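Local coordinates for protein alpha-fucosidase (Bifidobacterium bifidum, PDB 2EAB) that probably hydrolyses alpha-1,2-linked L-fucose, this chain being the catalytic part of a much longer, probably membrane-attached bifidobacterial protein, at residues N238-N243 and A281-Q286; Y519-D524 and G816-G821; N822-T827 and T840-K845. All coordinates share one frame; numbering follows the deposited sequence.

Contact 1: N238-N243 and A281-Q286; sequences NGLLYN and ATDYKQ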
# COMPACT_ATOMS: atom_id res chain seq x y z
N ASN A 238 -6.88 -11.24 -23.94
CA ASN A 238 -5.51 -10.89 -24.34
C ASN A 238 -4.57 -12.07 -24.59
O ASN A 238 -3.37 -11.86 -24.83
CB ASN A 238 -4.87 -9.96 -23.30
CG ASN A 238 -4.72 -10.63 -21.94
OD1 ASN A 238 -4.98 -11.82 -21.79
ND2 ASN A 238 -4.32 -9.85 -20.95
N GLY A 239 -5.08 -13.30 -24.52
CA GLY A 239 -4.27 -14.48 -24.79
C GLY A 239 -3.31 -14.88 -23.68
O GLY A 239 -2.52 -15.81 -23.88
N LEU A 240 -3.36 -14.21 -22.53
CA LEU A 240 -2.53 -14.60 -21.38
C LEU A 240 -2.77 -16.07 -21.03
O LEU A 240 -3.92 -16.48 -20.87
CB LEU A 240 -2.83 -13.72 -20.17
CG LEU A 240 -1.88 -13.86 -18.98
CD1 LEU A 240 -0.55 -13.19 -19.26
CD2 LEU A 240 -2.51 -13.28 -17.72
N LEU A 241 -1.70 -16.85 -20.92
CA LEU A 241 -1.82 -18.26 -20.57
C LEU A 241 -1.94 -18.43 -19.08
O LEU A 241 -1.28 -17.74 -18.32
CB LEU A 241 -0.60 -19.05 -21.06
CG LEU A 241 -0.27 -18.98 -22.55
CD1 LEU A 241 1.05 -19.68 -22.83
CD2 LEU A 241 -1.39 -19.58 -23.39
N TYR A 242 -2.80 -19.36 -18.66
CA TYR A 242 -2.93 -19.67 -17.24
C TYR A 242 -2.99 -21.18 -17.02
O TYR A 242 -3.46 -21.93 -17.87
CB TYR A 242 -4.14 -18.97 -16.62
CG TYR A 242 -5.49 -19.36 -17.19
CD1 TYR A 242 -6.20 -20.45 -16.68
CD2 TYR A 242 -6.06 -18.63 -18.23
CE1 TYR A 242 -7.44 -20.81 -17.20
CE2 TYR A 242 -7.30 -18.98 -18.75
CZ TYR A 242 -7.98 -20.07 -18.24
OH TYR A 242 -9.21 -20.40 -18.77
N ASN A 243 -2.50 -21.60 -15.86
CA ASN A 243 -2.40 -23.01 -15.51
C ASN A 243 -2.41 -23.14 -14.00
O ASN A 243 -1.63 -22.48 -13.30
CB ASN A 243 -1.10 -23.59 -16.10
CG ASN A 243 -0.98 -25.10 -15.93
OD1 ASN A 243 -0.87 -25.60 -14.81
ND2 ASN A 243 -0.96 -25.82 -17.04
N ALA A 281 0.20 -20.42 -12.25
CA ALA A 281 1.05 -19.44 -12.93
C ALA A 281 0.42 -19.00 -14.23
O ALA A 281 -0.45 -19.68 -14.79
CB ALA A 281 2.42 -20.02 -13.21
N THR A 282 0.89 -17.85 -14.70
CA THR A 282 0.61 -17.38 -16.05
C THR A 282 1.94 -17.16 -16.75
O THR A 282 3.01 -17.28 -16.13
CB THR A 282 -0.16 -16.04 -16.06
OG1 THR A 282 0.73 -14.97 -15.72
CG2 THR A 282 -1.34 -16.05 -15.10
N ASP A 283 1.87 -16.81 -18.03
CA ASP A 283 3.05 -16.38 -18.78
C ASP A 283 3.24 -14.86 -18.77
O ASP A 283 3.94 -14.31 -19.63
CB ASP A 283 3.03 -16.93 -20.22
CG ASP A 283 1.92 -16.33 -21.08
OD1 ASP A 283 0.90 -15.89 -20.53
OD2 ASP A 283 2.09 -16.33 -22.32
N TYR A 284 2.63 -14.17 -17.81
CA TYR A 284 2.88 -12.74 -17.62
C TYR A 284 4.37 -12.48 -17.37
O TYR A 284 5.03 -13.28 -16.71
CB TYR A 284 2.08 -12.19 -16.42
CG TYR A 284 2.43 -10.75 -16.11
CD1 TYR A 284 1.84 -9.71 -16.81
CD2 TYR A 284 3.38 -10.43 -15.13
CE1 TYR A 284 2.18 -8.39 -16.56
CE2 TYR A 284 3.72 -9.11 -14.86
CZ TYR A 284 3.12 -8.09 -15.58
OH TYR A 284 3.46 -6.78 -15.31
N LYS A 285 4.88 -11.37 -17.88
CA LYS A 285 6.17 -10.86 -17.41
C LYS A 285 6.10 -9.35 -17.44
O LYS A 285 5.53 -8.77 -18.36
CB LYS A 285 7.32 -11.37 -18.27
CG LYS A 285 8.71 -11.12 -17.69
CD LYS A 285 9.79 -11.77 -18.55
CE LYS A 285 11.20 -11.42 -18.09
NZ LYS A 285 11.48 -11.85 -16.70
N GLN A 286 6.69 -8.70 -16.43
CA GLN A 286 6.76 -7.25 -16.43
C GLN A 286 7.94 -6.85 -17.31
O GLN A 286 9.06 -6.61 -16.83
CB GLN A 286 6.88 -6.68 -15.02
CG GLN A 286 6.68 -5.16 -15.00
CD GLN A 286 6.64 -4.56 -13.62
OE1 GLN A 286 7.00 -5.20 -12.62
NE2 GLN A 286 6.21 -3.32 -13.54
O HOH W 1 0.20 -15.17 -23.77
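Leu241 to Asn243 and Ala281 to Thr282 are paired antiparallel strand ends in the large beta sheet of the N-terminal region. Asn243 and Ala281 form a hydrogen-bonded pair: Ala281 N to Asn243 O is 2.9 Å, and Asn243 N to Ala281 O is 3.0 Å. Tyr242 and Thr282 make the next, non-hydrogen-bonded pair. Beyond them Asp283 N still reaches Leu241 O, at a longer 3.3 Å. Leu241 N donates to Asp283 OD1 at 2.8 Å, from above the carboxylate plane. Asp283 CG lies between its own backbone N and carbonyl carbon (chi1 68°), which brings the carboxylate back to Leu241. Leu241 CB, CG and CD1 lie along it, with CD1 3.5 Å from Asp283 OD2. The family of this region is galactose mutarotase-like. One strand begins, and the other ends, at a side-chain turn. Asn238 OD1 accepts from Leu240 N in an Asx turn. Thr282 OG1, also bonded to Thr78, accepts from Tyr284 N in an ST turn. A water donates to both Asp283 OD2 and Gly239 O. Leu240 slides past Asp283, and its CD1 ends 4.0 Å from Tyr284 CB. Tyr284 OH bonds to Ala489 O.

Contact 2: Y519-D524 and G816-G821; sequences YEYSGD and GLVARG. With EDO (1,2-ethanediol), chain I; EDO (1,2-ethanediol), chain G.
Arg820 NE donates to Glu520 OE1 at 2.8 Å in a salt bridge. The oxygen lies close to the guanidinium plane, but the nitrogen comes from above the carboxylate plane. The two flat groups are almost perpendicular, 89° apart. The Arg820 chain is extended from CG to NE (chi2 176°) and runs alongside Glu520 in the same direction. NH2 of Arg820 makes the other salt bridge, to Glu517, and also donates to O1 of an ethanediol at 3.0 Å. The backbones are joined nearby: Gly821 N points almost straight at Glu520 O, 2.9 Å away. A second ethanediol donates to the same carbonyl oxygen through its O2.

The Tyr521 ring packs against the aliphatic part of Arg820. Arg820 CG sits over the ring centre, 3.8 Å from the centroid, in a CH-pi contact. Tyr521 OH lies over one face of the guanidinium, 3.3 Å from Arg820 CZ, and donates to O2 of the first ethanediol. At the ring edge, Tyr521 CE1 is 3.2 Å from Val818 O. Tyr521 CD1 touches Val818 CG1 at 4.0 Å. With a leucine in place of Arg820, Glu520 OE1 and Glu517 would probably lose this charged mate, and the guanidinium over Tyr521 OH would be gone.

Glu520 OE2 binds a Tris molecule, probably from the crystallisation liquor. Glu520 is a calcium ligand in a structure of this protein, although no calcium occupies that site here. The contact joins helix 507-520 to strand 812-819. It packs the catalytic domain, an (alpha/alpha)6 barrel as expected for glycoside hydrolase family 95, against the C-terminal beta domain.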
# COMPACT_ATOMS: atom_id res chain seq x y z
N TYR A 519 15.41 3.67 0.58
CA TYR A 519 16.75 4.12 0.93
C TYR A 519 16.80 4.82 2.30
O TYR A 519 17.69 4.53 3.11
CB TYR A 519 17.37 5.02 -0.15
CG TYR A 519 18.75 5.47 0.25
CD1 TYR A 519 19.78 4.54 0.36
CD2 TYR A 519 19.02 6.80 0.58
CE1 TYR A 519 21.05 4.90 0.75
CE2 TYR A 519 20.32 7.18 0.98
CZ TYR A 519 21.31 6.21 1.05
OH TYR A 519 22.59 6.55 1.43
N GLU A 520 15.86 5.72 2.57
CA GLU A 520 15.85 6.44 3.85
C GLU A 520 15.96 5.50 5.03
O GLU A 520 16.71 5.75 5.97
CB GLU A 520 14.54 7.18 4.06
CG GLU A 520 14.35 8.44 3.30
CD GLU A 520 13.02 9.08 3.66
OE1 GLU A 520 12.08 8.34 4.01
OE2 GLU A 520 12.91 10.32 3.60
N TYR A 521 15.17 4.43 5.00
CA TYR A 521 15.07 3.53 6.13
C TYR A 521 16.16 2.44 6.17
O TYR A 521 16.31 1.76 7.18
CB TYR A 521 13.70 2.86 6.15
CG TYR A 521 12.55 3.70 6.68
CD1 TYR A 521 12.19 3.64 8.03
CD2 TYR A 521 11.78 4.49 5.83
CE1 TYR A 521 11.11 4.36 8.52
CE2 TYR A 521 10.69 5.21 6.32
CZ TYR A 521 10.36 5.14 7.66
OH TYR A 521 9.29 5.83 8.16
N SER A 522 16.92 2.28 5.08
CA SER A 522 17.93 1.22 5.01
C SER A 522 19.38 1.71 4.95
O SER A 522 20.27 1.07 5.52
CB SER A 522 17.69 0.33 3.79
OG SER A 522 17.96 1.04 2.59
N GLY A 523 19.61 2.81 4.24
CA GLY A 523 20.98 3.24 3.93
C GLY A 523 21.71 2.28 2.99
O GLY A 523 22.95 2.27 2.93
N ASP A 524 20.95 1.49 2.24
CA ASP A 524 21.50 0.48 1.35
C ASP A 524 21.97 1.15 0.05
O ASP A 524 21.18 1.73 -0.68
CB ASP A 524 20.40 -0.55 1.06
CG ASP A 524 20.87 -1.71 0.18
OD1 ASP A 524 21.91 -1.61 -0.50
OD2 ASP A 524 20.16 -2.73 0.18
N GLY A 816 10.60 -3.16 17.75
CA GLY A 816 10.85 -3.55 16.38
C GLY A 816 10.43 -2.57 15.30
O GLY A 816 10.51 -2.91 14.12
N LEU A 817 9.98 -1.38 15.67
CA LEU A 817 9.70 -0.35 14.66
C LEU A 817 11.02 0.13 14.07
O LEU A 817 12.08 -0.08 14.66
CB LEU A 817 8.92 0.82 15.26
CG LEU A 817 7.58 0.47 15.90
CD1 LEU A 817 6.87 1.74 16.34
CD2 LEU A 817 6.68 -0.35 14.97
N VAL A 818 10.96 0.77 12.90
CA VAL A 818 12.17 1.25 12.25
C VAL A 818 12.04 2.75 11.99
O VAL A 818 10.99 3.23 11.54
CB VAL A 818 12.48 0.49 10.93
CG1 VAL A 818 13.85 0.88 10.39
CG2 VAL A 818 12.43 -1.01 11.16
N ALA A 819 13.12 3.46 12.32
CA ALA A 819 13.25 4.89 12.05
C ALA A 819 14.20 5.13 10.89
O ALA A 819 15.13 4.35 10.64
CB ALA A 819 13.76 5.61 13.29
N ARG A 820 13.96 6.22 10.18
CA ARG A 820 14.85 6.66 9.12
C ARG A 820 16.29 6.79 9.64
O ARG A 820 16.53 7.13 10.80
CB ARG A 820 14.34 7.97 8.52
CG ARG A 820 13.06 7.76 7.72
CD ARG A 820 12.50 9.07 7.21
NE ARG A 820 11.18 8.93 6.59
CZ ARG A 820 10.03 8.93 7.27
NH1 ARG A 820 10.05 9.03 8.60
NH2 ARG A 820 8.88 8.83 6.63
N GLY A 821 17.24 6.46 8.77
CA GLY A 821 18.64 6.31 9.18
C GLY A 821 18.97 4.87 9.54
O GLY A 821 20.14 4.53 9.77
C1 EDO I . 19.98 7.92 4.79
O1 EDO I . 18.63 8.34 4.41
C2 EDO I . 19.81 6.40 4.45
O2 EDO I . 19.74 5.78 6.03
C1 EDO G . 5.30 8.30 6.57
O1 EDO G . 6.11 8.67 7.79
C2 EDO G . 5.51 6.75 6.36
O2 EDO G . 6.93 6.53 6.20

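Contact 3: N822-T827 and T840-K845; sequences NFTVGT and TSNKGK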
# COMPACT_ATOMS: atom_id res chain seq x y z
N ASN A 822 17.94 4.03 9.59
CA ASN A 822 18.04 2.60 9.89
C ASN A 822 18.38 2.34 11.35
O ASN A 822 19.47 1.84 11.69
CB ASN A 822 18.98 1.86 8.93
CG ASN A 822 18.68 0.38 8.87
OD1 ASN A 822 17.92 -0.15 9.68
ND2 ASN A 822 19.27 -0.30 7.90
N PHE A 823 17.43 2.71 12.20
CA PHE A 823 17.48 2.39 13.62
C PHE A 823 16.25 1.57 13.96
O PHE A 823 15.13 1.92 13.55
CB PHE A 823 17.43 3.66 14.48
CG PHE A 823 18.57 4.61 14.25
CD1 PHE A 823 19.70 4.56 15.05
CD2 PHE A 823 18.49 5.57 13.25
CE1 PHE A 823 20.76 5.45 14.84
CE2 PHE A 823 19.53 6.47 13.03
CZ PHE A 823 20.67 6.41 13.84
N THR A 824 16.43 0.48 14.70
CA THR A 824 15.29 -0.27 15.22
C THR A 824 14.93 0.31 16.58
O THR A 824 15.83 0.58 17.39
CB THR A 824 15.58 -1.77 15.28
OG1 THR A 824 16.06 -2.20 14.00
CG2 THR A 824 14.32 -2.57 15.64
N VAL A 825 13.64 0.51 16.82
CA VAL A 825 13.17 1.26 17.97
C VAL A 825 12.19 0.44 18.79
O VAL A 825 11.20 -0.09 18.26
CB VAL A 825 12.48 2.58 17.54
CG1 VAL A 825 11.97 3.34 18.75
CG2 VAL A 825 13.41 3.45 16.71
N GLY A 826 12.47 0.35 20.09
CA GLY A 826 11.51 -0.15 21.06
C GLY A 826 11.31 0.92 22.11
O GLY A 826 12.25 1.66 22.43
N THR A 827 10.10 1.04 22.63
CA THR A 827 9.82 1.98 23.71
C THR A 827 8.78 1.42 24.66
O THR A 827 7.84 0.74 24.24
CB THR A 827 9.42 3.40 23.19
OG1 THR A 827 9.38 4.33 24.29
CG2 THR A 827 8.08 3.40 22.49
N THR A 840 18.45 0.49 18.39
CA THR A 840 19.47 -0.33 17.75
C THR A 840 19.93 0.39 16.50
O THR A 840 19.14 0.59 15.56
CB THR A 840 18.93 -1.72 17.38
OG1 THR A 840 18.36 -2.34 18.54
CG2 THR A 840 20.05 -2.59 16.83
N SER A 841 21.19 0.78 16.46
CA SER A 841 21.74 1.42 15.27
C SER A 841 22.17 0.34 14.29
O SER A 841 23.09 -0.42 14.56
CB SER A 841 22.93 2.29 15.63
OG SER A 841 23.42 2.92 14.46
N ASN A 842 21.49 0.27 13.15
CA ASN A 842 21.80 -0.76 12.16
C ASN A 842 22.87 -0.35 11.16
O ASN A 842 23.49 -1.21 10.51
CB ASN A 842 20.53 -1.23 11.45
CG ASN A 842 19.47 -1.73 12.41
OD1 ASN A 842 18.30 -1.33 12.34
ND2 ASN A 842 19.87 -2.59 13.33
N LYS A 843 23.10 0.96 11.04
CA LYS A 843 24.06 1.48 10.07
C LYS A 843 25.13 2.40 10.66
O LYS A 843 25.99 2.89 9.93
CB LYS A 843 23.34 2.18 8.91
CG LYS A 843 22.50 1.25 8.03
CD LYS A 843 23.33 0.26 7.22
CE LYS A 843 23.87 0.90 5.95
NZ LYS A 843 24.40 -0.12 5.00
N GLY A 844 25.07 2.66 11.97
CA GLY A 844 26.07 3.50 12.63
C GLY A 844 25.92 4.99 12.39
O GLY A 844 26.88 5.76 12.59
N LYS A 845 24.74 5.43 11.98
CA LYS A 845 24.51 6.86 11.76
C LYS A 845 24.38 7.59 13.10
O LYS A 845 24.02 7.00 14.11
CB LYS A 845 23.27 7.08 10.89
CG LYS A 845 23.30 6.36 9.52
CD LYS A 845 24.47 6.80 8.63
CE LYS A 845 24.72 5.82 7.47
NZ LYS A 845 23.61 5.77 6.46
O HOH W 2 22.11 3.70 11.81
O HOH W 3 15.67 -1.69 19.51
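Thr824 and Thr840 form the tight part of the contact, a hydrogen-bonded antiparallel pair. Thr824 N to Thr840 O and Thr840 N to Thr824 O are both 2.8 Å. Each N lies in the plane of the carbonyl it meets. Thr824 CB is 4.0 Å from Thr840 CB. Phe823 and Ser841 are the adjoining non-hydrogen-bonded pair. Phe823 CA comes 3.1 Å from Thr840 O in a CA-H...O contact.

Phe823 is buried. Its CG stands anti to its own carbonyl carbon (chi1 -60°), and this carries the ring along Ser841 to the loop beyond. There Phe823 CZ meets Lys845 O edge-on at 3.4 Å. Phe823 CE1 lies 3.7 Å from Ser841 OG, which is also bonded to Thr886. A water sits over one ring face, toward its rim. It donates to Asn822 O, accepts from Lys843 N and Lys845 N, and bonds to Ser841 OG. This water ties the loop after Ser841 to the residue just before the other strand.

Asn822 is also well packed. Asn842 N donates to Asn822 O at 2.9 Å. The Asn822 side chain stands across Asn842, its CG 3.6 Å from Asn842 CB. Asn822 ND2 is bonded to Ser522 O. The lysine side is looser. Lys843 CG touches Asn822 CB, but the Lys843 and Lys845 chains bend and lead away, and Lys845 is exposed. At the other end a water bridges Thr840 OG1 and, weakly, Thr824 O.

The contact lies at the open end of the hairpin of strands 823-830 and 833-841. Asn822 and Phe823 both face Ala819 in a G1 beta bulge, which connects the hairpin to strand 812-819. On the other flank strand 890-896 follows in the sheet, and its Thr891 bonds to Thr840 OG1.

How the contacts relate
Contacts 2 and 3 are neighbours, with centres 8 Å apart, and both reach the same C-terminal sheet. Strands 812-819 and 823-830 are adjacent there, and Leu817 O lies 2.7 Å from Val825 N. Segment 519-524 also packs on contact 3: Ser522 O lies 2.9 Å from Asn822 ND2. Contact 1 is remote, in another sheet, in the N-terminal region. Its centre is 36 Å from that of contact 2 and 42 Å from that of contact 3. Its Tyr284 side chain is about 10 Å from the bound calcium ion. Glu520 in contact 2 belongs to a different calcium site, without calcium here; the side chain of Asn822 in contact 3 is about 8 Å from that of Glu520.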